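Local coordinates for HK97 Family Phage Portal Protein (Corynebacterium diphtheriae, PDB 3KDR) that probably forms, as a dodecameric ring, the portal at one vertex of an HK97-family phage capsid through which DNA enters and leaves, at residues Arg24-Arg33 and Phe61-Leu72; Asp174-Ala182 and Val191-Val200. All coordinates share one frame; numbering follows the deposited sequence.

Contact 1 (Arg24-Arg33 and Phe61-Leu72)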
loop_
_atom_site.group_PDB
_atom_site.type_symbol
_atom_site.label_atom_id
_atom_site.label_comp_id
_atom_site.label_asym_id
_atom_site.label_seq_id
_atom_site.Cartn_x
_atom_site.Cartn_y
_atom_site.Cartn_z
ATOM N N ARG C 24 -24.556 -25.797 -3.811
ATOM C CA ARG C 24 -25.818 -26.488 -3.973
ATOM C C ARG C 24 -27.037 -25.720 -3.486
ATOM O O ARG C 24 -28.044 -25.683 -4.161
ATOM C CB ARG C 24 -25.816 -27.849 -3.318
ATOM C CG ARG C 24 -27.096 -28.543 -3.615
ATOM C CD ARG C 24 -27.571 -29.352 -2.519
ATOM N NE ARG C 24 -28.551 -28.725 -1.622
ATOM C CZ ARG C 24 -29.793 -29.144 -1.451
ATOM N NH1 ARG C 24 -30.578 -28.571 -0.580
ATOM N NH2 ARG C 24 -30.264 -30.118 -2.171
ATOM N N ASN C 25 -26.976 -25.153 -2.300
ATOM C CA ASN C 25 -28.152 -24.504 -1.780
ATOM C C ASN C 25 -28.535 -23.366 -2.698
ATOM O O ASN C 25 -29.667 -23.226 -3.072
ATOM C CB ASN C 25 -27.906 -23.953 -0.397
ATOM C CG ASN C 25 -27.795 -25.043 0.659
ATOM O OD1 ASN C 25 -27.405 -24.761 1.817
ATOM N ND2 ASN C 25 -28.134 -26.285 0.280
ATOM N N LEU C 26 -27.565 -22.559 -3.090
ATOM C CA LEU C 26 -27.859 -21.444 -3.973
ATOM C C LEU C 26 -28.489 -21.929 -5.250
ATOM O O LEU C 26 -29.427 -21.343 -5.705
ATOM C CB LEU C 26 -26.585 -20.654 -4.281
ATOM C CG LEU C 26 -26.001 -19.804 -3.150
ATOM C CD1 LEU C 26 -24.599 -19.390 -3.458
ATOM C CD2 LEU C 26 -26.878 -18.580 -2.902
ATOM N N LEU C 27 -27.971 -22.979 -5.852
ATOM C CA LEU C 27 -28.517 -23.420 -7.141
ATOM C C LEU C 27 -29.852 -24.123 -7.007
ATOM O O LEU C 27 -30.839 -23.703 -7.590
ATOM C CB LEU C 27 -27.571 -24.394 -7.831
ATOM C CG LEU C 27 -26.250 -23.828 -8.363
ATOM C CD1 LEU C 27 -25.353 -24.964 -8.722
ATOM C CD2 LEU C 27 -26.399 -22.880 -9.563
ATOM N N SER C 28 -29.889 -25.209 -6.258
ATOM C CA SER C 28 -31.093 -26.006 -6.177
ATOM C C SER C 28 -32.276 -25.357 -5.504
ATOM O O SER C 28 -33.381 -25.680 -5.828
ATOM C CB SER C 28 -30.803 -27.279 -5.437
ATOM O OG SER C 28 -29.903 -28.064 -6.194
ATOM N N THR C 29 -32.071 -24.490 -4.533
ATOM C CA THR C 29 -33.198 -23.909 -3.816
ATOM C C THR C 29 -33.800 -22.799 -4.635
ATOM O O THR C 29 -35.006 -22.527 -4.572
ATOM C CB THR C 29 -32.788 -23.377 -2.473
ATOM O OG1 THR C 29 -31.780 -22.387 -2.673
ATOM C CG2 THR C 29 -32.200 -24.521 -1.638
ATOM N N THR C 30 -32.976 -22.158 -5.433
ATOM C CA THR C 30 -33.518 -21.119 -6.282
ATOM C C THR C 30 -34.435 -21.735 -7.307
ATOM O O THR C 30 -35.520 -21.283 -7.501
ATOM C CB THR C 30 -32.380 -20.386 -6.928
ATOM O OG1 THR C 30 -31.528 -19.924 -5.874
ATOM C CG2 THR C 30 -32.859 -19.219 -7.734
ATOM N N VAL C 31 -33.970 -22.799 -7.942
ATOM C CA VAL C 31 -34.774 -23.514 -8.889
ATOM C C VAL C 31 -36.048 -23.886 -8.225
ATOM O O VAL C 31 -37.108 -23.510 -8.711
ATOM C CB VAL C 31 -34.105 -24.797 -9.398
ATOM C CG1 VAL C 31 -35.073 -25.574 -10.194
ATOM C CG2 VAL C 31 -32.883 -24.448 -10.229
ATOM N N ALA C 32 -35.950 -24.589 -7.098
ATOM C CA ALA C 32 -37.142 -25.010 -6.356
ATOM C C ALA C 32 -38.086 -23.871 -6.040
ATOM O O ALA C 32 -39.255 -24.048 -6.115
ATOM C CB ALA C 32 -36.791 -25.723 -5.104
ATOM N N ARG C 33 -37.602 -22.689 -5.748
ATOM C CA ARG C 33 -38.508 -21.629 -5.351
ATOM C C ARG C 33 -39.161 -20.951 -6.520
ATOM O O ARG C 33 -40.088 -20.160 -6.375
ATOM C CB ARG C 33 -37.768 -20.582 -4.562
ATOM C CG ARG C 33 -37.281 -21.088 -3.265
ATOM C CD ARG C 33 -36.577 -20.014 -2.513
ATOM N NE ARG C 33 -37.315 -18.777 -2.633
ATOM C CZ ARG C 33 -36.771 -17.565 -2.550
ATOM N NH1 ARG C 33 -35.457 -17.410 -2.292
ATOM N NH2 ARG C 33 -37.554 -16.490 -2.677
ATOM N N PHE C 61 -42.375 -28.332 -4.208
ATOM C CA PHE C 61 -41.104 -27.701 -3.894
ATOM C C PHE C 61 -40.049 -28.762 -3.726
ATOM O O PHE C 61 -38.984 -28.679 -4.312
ATOM C CB PHE C 61 -41.223 -26.884 -2.596
ATOM C CG PHE C 61 -39.919 -26.343 -2.067
ATOM C CD1 PHE C 61 -39.407 -25.147 -2.536
ATOM C CD2 PHE C 61 -39.198 -27.031 -1.087
ATOM C CE1 PHE C 61 -38.229 -24.647 -2.040
ATOM C CE2 PHE C 61 -37.993 -26.523 -0.602
ATOM C CZ PHE C 61 -37.528 -25.336 -1.079
ATOM N N HIS C 62 -40.314 -29.775 -2.936
ATOM C CA HIS C 62 -39.289 -30.794 -2.766
ATOM C C HIS C 62 -39.092 -31.587 -4.057
ATOM O O HIS C 62 -38.007 -32.070 -4.350
ATOM C CB HIS C 62 -39.560 -31.661 -1.521
ATOM C CG HIS C 62 -39.697 -30.846 -0.230
ATOM N ND1 HIS C 62 -38.610 -30.474 0.555
ATOM C CD2 HIS C 62 -40.798 -30.325 0.393
ATOM C CE1 HIS C 62 -39.042 -29.786 1.599
ATOM N NE2 HIS C 62 -40.362 -29.673 1.522
ATOM N N ARG C 63 -40.107 -31.644 -4.899
ATOM C CA ARG C 63 -39.957 -32.381 -6.130
ATOM C C ARG C 63 -38.955 -31.669 -6.987
ATOM O O ARG C 63 -38.120 -32.280 -7.590
ATOM C CB ARG C 63 -41.312 -32.512 -6.821
ATOM C CG ARG C 63 -41.205 -33.036 -8.239
ATOM C CD ARG C 63 -42.501 -32.968 -9.042
ATOM N NE ARG C 63 -43.014 -31.621 -9.173
ATOM C CZ ARG C 63 -44.277 -31.329 -9.500
ATOM N NH1 ARG C 63 -45.153 -32.288 -9.751
ATOM N NH2 ARG C 63 -44.678 -30.074 -9.582
HETATM N N MSE C 64 -39.045 -30.361 -7.043
HETATM C CA MSE C 64 -38.155 -29.654 -7.900
HETATM C C MSE C 64 -36.785 -29.650 -7.293
HETATM O O MSE C 64 -35.799 -29.720 -7.979
HETATM C CB MSE C 64 -38.642 -28.221 -8.105
HETATM C CG MSE C 64 -37.972 -27.499 -9.304
HETATM SE SE MSE C 64 -37.966 -28.559 -10.923
HETATM C CE MSE C 64 -39.707 -28.036 -11.585
ATOM N N LEU C 65 -36.740 -29.552 -5.988
ATOM C CA LEU C 65 -35.493 -29.451 -5.312
ATOM C C LEU C 65 -34.681 -30.721 -5.552
ATOM O O LEU C 65 -33.477 -30.673 -5.872
ATOM C CB LEU C 65 -35.752 -29.278 -3.826
ATOM C CG LEU C 65 -34.531 -29.189 -2.925
ATOM C CD1 LEU C 65 -33.826 -27.987 -3.257
ATOM C CD2 LEU C 65 -34.913 -29.176 -1.495
ATOM N N ALA C 66 -35.339 -31.867 -5.380
ATOM C CA ALA C 66 -34.667 -33.136 -5.519
ATOM C C ALA C 66 -34.141 -33.320 -6.954
ATOM O O ALA C 66 -33.100 -33.959 -7.205
ATOM C CB ALA C 66 -35.623 -34.234 -5.178
ATOM N N THR C 67 -34.920 -32.810 -7.887
ATOM C CA THR C 67 -34.639 -32.876 -9.318
ATOM C C THR C 67 -33.450 -32.038 -9.702
ATOM O O THR C 67 -32.606 -32.449 -10.478
ATOM C CB THR C 67 -35.855 -32.344 -10.108
ATOM O OG1 THR C 67 -37.031 -33.023 -9.635
ATOM C CG2 THR C 67 -35.709 -32.563 -11.548
ATOM N N ALA C 68 -33.400 -30.833 -9.178
ATOM C CA ALA C 68 -32.270 -29.977 -9.422
ATOM C C ALA C 68 -31.047 -30.689 -8.911
ATOM O O ALA C 68 -30.038 -30.723 -9.538
ATOM C CB ALA C 68 -32.460 -28.676 -8.721
ATOM N N ASP C 69 -31.163 -31.293 -7.756
ATOM C CA ASP C 69 -30.059 -31.957 -7.185
ATOM C C ASP C 69 -29.636 -33.101 -8.029
ATOM O O ASP C 69 -28.467 -33.253 -8.293
ATOM C CB ASP C 69 -30.462 -32.503 -5.863
ATOM C CG ASP C 69 -30.166 -31.579 -4.739
ATOM O OD1 ASP C 69 -29.681 -30.435 -4.952
ATOM O OD2 ASP C 69 -30.401 -32.020 -3.603
ATOM N N ASP C 70 -30.592 -33.923 -8.443
ATOM C CA ASP C 70 -30.275 -35.074 -9.266
ATOM C C ASP C 70 -29.495 -34.655 -10.514
ATOM O O ASP C 70 -28.498 -35.235 -10.913
ATOM C CB ASP C 70 -31.559 -35.745 -9.705
ATOM C CG ASP C 70 -31.954 -36.923 -8.852
ATOM O OD1 ASP C 70 -33.017 -37.511 -9.179
ATOM O OD2 ASP C 70 -31.238 -37.269 -7.890
ATOM N N LEU C 71 -29.974 -33.606 -11.127
ATOM C CA LEU C 71 -29.395 -33.161 -12.370
ATOM C C LEU C 71 -27.993 -32.707 -12.154
ATOM O O LEU C 71 -27.127 -33.001 -12.920
ATOM C CB LEU C 71 -30.211 -32.002 -12.919
ATOM C CG LEU C 71 -31.166 -32.290 -14.063
ATOM C CD1 LEU C 71 -31.422 -33.761 -14.317
ATOM C CD2 LEU C 71 -32.425 -31.561 -13.760
ATOM N N LEU C 72 -27.791 -31.947 -11.107
ATOM C CA LEU C 72 -26.507 -31.356 -10.812
ATOM C C LEU C 72 -25.404 -32.360 -10.556
ATOM O O LEU C 72 -24.337 -32.251 -11.114
ATOM C CB LEU C 72 -26.720 -30.592 -9.553
ATOM C CG LEU C 72 -25.754 -29.558 -9.057
ATOM C CD1 LEU C 72 -25.497 -28.500 -10.085
ATOM C CD2 LEU C 72 -26.456 -28.950 -7.874
#
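Ser-28 and Asp-69 make the polar join between two buried helices that run roughly antiparallel, their axes 8.0 Å apart at an angle of 143°. Ser-28 OG donates to Asp-69 OD1 over 2.7 Å, reaching the carboxylate on its anti side and 26° out of its plane. A serine suits this spot: small enough to enter the hole formed by Leu-65, Ala-68, Asp-69 and Leu-72, it also carries a donor for the acid. Asp-69 has a second partner in Arg-24, one turn before Ser-28, which forms a salt bridge through NH2 to OD2. The modelled spacing is implausibly tight, so its exact geometry is doubtful. CG of Arg-24 stands anti to the backbone N (chi1 -175°), and bends farther out bring the guanidinium to the acid; its NH1 has a weak hydrogen bond to Ile-125 O of the second subunit. Threonine hydroxyls turn back onto their own helices, most clearly Thr-30 OG1, which donates to Leu-26 O. The like bonds of Thr-29 and Thr-67 are modelled too short to be taken at face value, but Thr-67 OG1 also pairs with Trp-79 NE1.

Apolar packing fills the remainder. Leu-65 is a knob among Arg-24, Ser-28, Thr-29 and Ala-32. The small Ala-32 lets the helices close in, its CB lying 3.6 Å from Phe-61 CE1 and 3.9 Å from Leu-65 CB. Val-31 CG1 meets CG of Met-64, a selenomethionine here, at 3.6 Å, and Leu-27 CD1 meets Leu-72 CD1 at 3.8 Å, each pair crossing near a right angle. Helix 247-270 borders this interior through Val-259 and Ile-266. Reciprocal knobs-into-holes packing of an antiparallel helix pair, with a buried serine-aspartate hydrogen bond set among the apolar contacts, is the motif here, probably within the portal's wing region.

Contact 2 (Asp174-Ala182 and Val191-Val200)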
loop_
_atom_site.group_PDB
_atom_site.type_symbol
_atom_site.label_atom_id
_atom_site.label_comp_id
_atom_site.label_asym_id
_atom_site.label_seq_id
_atom_site.Cartn_x
_atom_site.Cartn_y
_atom_site.Cartn_z
ATOM N N ASP C 174 12.593 -51.517 19.426
ATOM C CA ASP C 174 11.127 -51.641 19.460
ATOM C C ASP C 174 10.573 -50.824 20.576
ATOM O O ASP C 174 9.576 -50.157 20.404
ATOM C CB ASP C 174 10.672 -53.082 19.727
ATOM C CG ASP C 174 9.146 -53.279 19.560
ATOM O OD1 ASP C 174 8.595 -52.901 18.527
ATOM O OD2 ASP C 174 8.490 -53.832 20.445
ATOM N N ARG C 175 11.225 -50.897 21.727
ATOM C CA ARG C 175 10.833 -50.115 22.900
ATOM C C ARG C 175 10.805 -48.613 22.687
ATOM O O ARG C 175 9.858 -47.981 23.107
ATOM C CB ARG C 175 11.774 -50.389 24.068
ATOM C CG ARG C 175 11.161 -51.128 25.226
ATOM C CD ARG C 175 12.200 -52.013 25.870
ATOM N NE ARG C 175 11.569 -52.985 26.761
ATOM C CZ ARG C 175 12.090 -54.180 27.065
ATOM N NH1 ARG C 175 13.250 -54.570 26.509
ATOM N NH2 ARG C 175 11.450 -55.003 27.917
ATOM N N ILE C 176 11.851 -48.030 22.106
ATOM C CA ILE C 176 11.881 -46.578 21.995
ATOM C C ILE C 176 10.994 -46.155 20.863
ATOM O O ILE C 176 10.443 -45.036 20.907
ATOM C CB ILE C 176 13.313 -45.902 21.853
ATOM C CG1 ILE C 176 14.076 -46.400 20.632
ATOM C CG2 ILE C 176 14.236 -46.074 23.174
ATOM C CD1 ILE C 176 15.602 -45.966 20.702
ATOM N N ILE C 177 10.834 -47.029 19.858
ATOM C CA ILE C 177 9.945 -46.712 18.746
ATOM C C ILE C 177 8.578 -46.600 19.298
ATOM O O ILE C 177 7.831 -45.734 18.924
ATOM C CB ILE C 177 9.891 -47.775 17.691
ATOM C CG1 ILE C 177 11.172 -47.787 16.881
ATOM C CG2 ILE C 177 8.785 -47.534 16.727
ATOM C CD1 ILE C 177 11.054 -48.554 15.577
ATOM N N ASN C 178 8.230 -47.489 20.202
ATOM C CA ASN C 178 6.896 -47.463 20.782
ATOM C C ASN C 178 6.636 -46.265 21.635
ATOM O O ASN C 178 5.542 -45.736 21.622
ATOM C CB ASN C 178 6.667 -48.692 21.643
ATOM C CG ASN C 178 6.469 -49.962 20.816
ATOM O OD1 ASN C 178 6.506 -49.967 19.573
ATOM N ND2 ASN C 178 6.278 -51.062 21.524
ATOM N N GLY C 179 7.622 -45.864 22.413
ATOM C CA GLY C 179 7.481 -44.684 23.236
ATOM C C GLY C 179 7.229 -43.421 22.410
ATOM O O GLY C 179 6.445 -42.551 22.793
ATOM N N TYR C 180 7.909 -43.304 21.276
ATOM C CA TYR C 180 7.648 -42.185 20.366
ATOM C C TYR C 180 6.319 -42.312 19.691
ATOM O O TYR C 180 5.648 -41.339 19.449
ATOM C CB TYR C 180 8.745 -42.053 19.314
ATOM C CG TYR C 180 9.880 -41.320 19.910
ATOM C CD1 TYR C 180 9.694 -40.052 20.421
ATOM C CD2 TYR C 180 11.108 -41.901 20.063
ATOM C CE1 TYR C 180 10.700 -39.390 21.044
ATOM C CE2 TYR C 180 12.120 -41.214 20.668
ATOM C CZ TYR C 180 11.908 -39.978 21.158
ATOM O OH TYR C 180 12.946 -39.338 21.739
ATOM N N VAL C 181 5.958 -43.523 19.350
ATOM C CA VAL C 181 4.699 -43.744 18.712
ATOM C C VAL C 181 3.614 -43.284 19.689
ATOM O O VAL C 181 2.605 -42.706 19.297
ATOM C CB VAL C 181 4.524 -45.249 18.312
ATOM C CG1 VAL C 181 3.430 -45.920 19.155
ATOM C CG2 VAL C 181 4.155 -45.340 16.880
ATOM N N ALA C 182 3.828 -43.541 20.968
ATOM C CA ALA C 182 2.857 -43.114 21.979
ATOM C C ALA C 182 2.796 -41.585 22.025
ATOM O O ALA C 182 1.730 -40.996 22.112
ATOM C CB ALA C 182 3.222 -43.677 23.383
ATOM N N VAL C 191 5.745 -36.409 25.013
ATOM C CA VAL C 191 7.113 -36.567 25.441
ATOM C C VAL C 191 7.572 -37.979 25.165
ATOM O O VAL C 191 6.845 -38.957 25.388
ATOM C CB VAL C 191 7.226 -36.213 26.920
ATOM C CG1 VAL C 191 8.618 -36.484 27.465
ATOM C CG2 VAL C 191 6.853 -34.768 27.107
ATOM N N GLY C 192 8.784 -38.084 24.643
ATOM C CA GLY C 192 9.375 -39.381 24.263
ATOM C C GLY C 192 10.803 -39.425 24.735
ATOM O O GLY C 192 11.364 -38.378 25.112
ATOM N N PHE C 193 11.400 -40.607 24.736
ATOM C CA PHE C 193 12.740 -40.748 25.228
ATOM C C PHE C 193 13.618 -41.354 24.143
ATOM O O PHE C 193 13.219 -42.298 23.457
ATOM C CB PHE C 193 12.729 -41.588 26.495
ATOM C CG PHE C 193 14.074 -41.846 27.036
ATOM C CD1 PHE C 193 14.714 -40.882 27.774
ATOM C CD2 PHE C 193 14.730 -43.042 26.786
ATOM C CE1 PHE C 193 15.973 -41.108 28.285
ATOM C CE2 PHE C 193 15.999 -43.255 27.263
ATOM C CZ PHE C 193 16.624 -42.288 28.017
ATOM N N SER C 194 14.821 -40.803 24.029
ATOM C CA SER C 194 15.849 -41.268 23.112
ATOM C C SER C 194 17.009 -41.739 23.920
ATOM O O SER C 194 17.695 -40.944 24.544
ATOM C CB SER C 194 16.356 -40.143 22.220
ATOM O OG SER C 194 15.579 -40.083 21.050
ATOM N N SER C 195 17.236 -43.046 23.829
ATOM C CA SER C 195 18.293 -43.757 24.497
ATOM C C SER C 195 19.584 -43.252 23.915
ATOM O O SER C 195 19.590 -42.515 22.988
ATOM C CB SER C 195 18.162 -45.246 24.228
ATOM O OG SER C 195 18.988 -45.592 23.133
ATOM N N SER C 196 20.699 -43.681 24.441
ATOM C CA SER C 196 21.930 -43.008 24.162
ATOM C C SER C 196 22.397 -43.191 22.754
ATOM O O SER C 196 22.420 -44.294 22.215
ATOM C CB SER C 196 23.017 -43.505 25.072
ATOM O OG SER C 196 24.269 -43.174 24.496
ATOM N N GLY C 197 22.791 -42.067 22.176
ATOM C CA GLY C 197 23.331 -42.013 20.831
ATOM C C GLY C 197 22.269 -41.907 19.749
ATOM O O GLY C 197 22.592 -41.725 18.569
ATOM N N LEU C 198 21.002 -42.030 20.151
ATOM C CA LEU C 198 19.844 -42.046 19.248
ATOM C C LEU C 198 19.314 -40.660 19.198
ATOM O O LEU C 198 19.337 -39.977 20.192
ATOM C CB LEU C 198 18.760 -42.946 19.801
ATOM C CG LEU C 198 17.812 -43.490 18.750
ATOM C CD1 LEU C 198 18.027 -45.010 18.481
ATOM C CD2 LEU C 198 16.405 -43.209 19.208
ATOM N N GLU C 199 18.892 -40.219 18.030
ATOM C CA GLU C 199 18.441 -38.842 17.830
ATOM C C GLU C 199 17.183 -38.851 16.987
ATOM O O GLU C 199 17.119 -39.588 16.003
ATOM C CB GLU C 199 19.482 -38.030 17.059
ATOM C CG GLU C 199 20.807 -37.871 17.746
ATOM C CD GLU C 199 21.841 -37.009 16.954
ATOM O OE1 GLU C 199 21.635 -36.672 15.750
ATOM O OE2 GLU C 199 22.899 -36.679 17.547
ATOM N N VAL C 200 16.187 -38.027 17.335
ATOM C CA VAL C 200 15.063 -37.914 16.428
ATOM C C VAL C 200 15.271 -36.766 15.489
ATOM O O VAL C 200 15.768 -35.720 15.901
ATOM C CB VAL C 200 13.676 -37.781 17.073
ATOM C CG1 VAL C 200 13.610 -38.470 18.429
ATOM C CG2 VAL C 200 13.293 -36.382 17.100
#
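Tyr-180 reaches from helix 174-182 across strand 191-194 with its ring beside Gly-192 and its hydroxyl arriving at Ser-194. CG stands anti to the carbonyl carbon (chi1 -82°), which carries the ring from the flank of the helix to the strand. One side of the ring then lies obliquely by the backbone, CE1 being 3.5 Å from Gly-192 CA; with no side chain on that glycine, the aromatic can come close to the strand. The OH donates to Ser-194 OG over 2.8 Å, although the modelled place of the OH is less certain. Ser-194 OG lies near the plane of the ring, at its edge, and its strongest partner is Glu-159 of the second subunit, so the serine hydroxyl has partners on both chains. Val-200 CG1 approaches the same ring obliquely, 3.6 Å from Tyr-180 CZ.

Helix and strand form two layers, antiparallel at 161° with axes 7.0 Å apart. The strand pairs in parallel with one of the second subunit; a helix packed on a sheet that runs on across the interface is consistent with the clip domain of portal proteins.

Farther toward the start of the helix, Ile-176 and Leu-198 reach for each other tip to tip, Ile-176 CD1 meeting both methyls of Leu-198. The torsion of Ile-176 places CG1 between the backbone N and carbonyl carbon (chi1 59°), while CG2 turns to the strand, 3.9 Å from Phe-193 O and 4.1 Å from Ser-195 CB. A type II turn from Ser-195 to Leu-198, with Gly-197 at a positive phi that glycine accepts readily, folds the chain back and presents Leu-198 to the isoleucine. Leu-160 of strand 155-162 touches Ile-176, Tyr-180 and Leu-198 alike, extending the apolar patch.

Contact 1 closes before contact 2 opens along the chain, and the two occupy distant parts of an elongated subunit: their centres are about 56 Å apart and their nearest atoms about 39 Å. Contact 1 joins helices 18-33 and 60-74, its centre about 12 Å from the centre of the chain, whereas that of contact 2 lies about 45 Å from the same point and combines helix 170-184 with strands 191-194 and 198-205. They share no helix or strand. Helix 134-152 leads toward contact 2 and helix 208-225 returns from it, probably as the portal stem. Both contacts touch the second subunit, so neighbouring chains of the twelve-chain assembly meet at both levels.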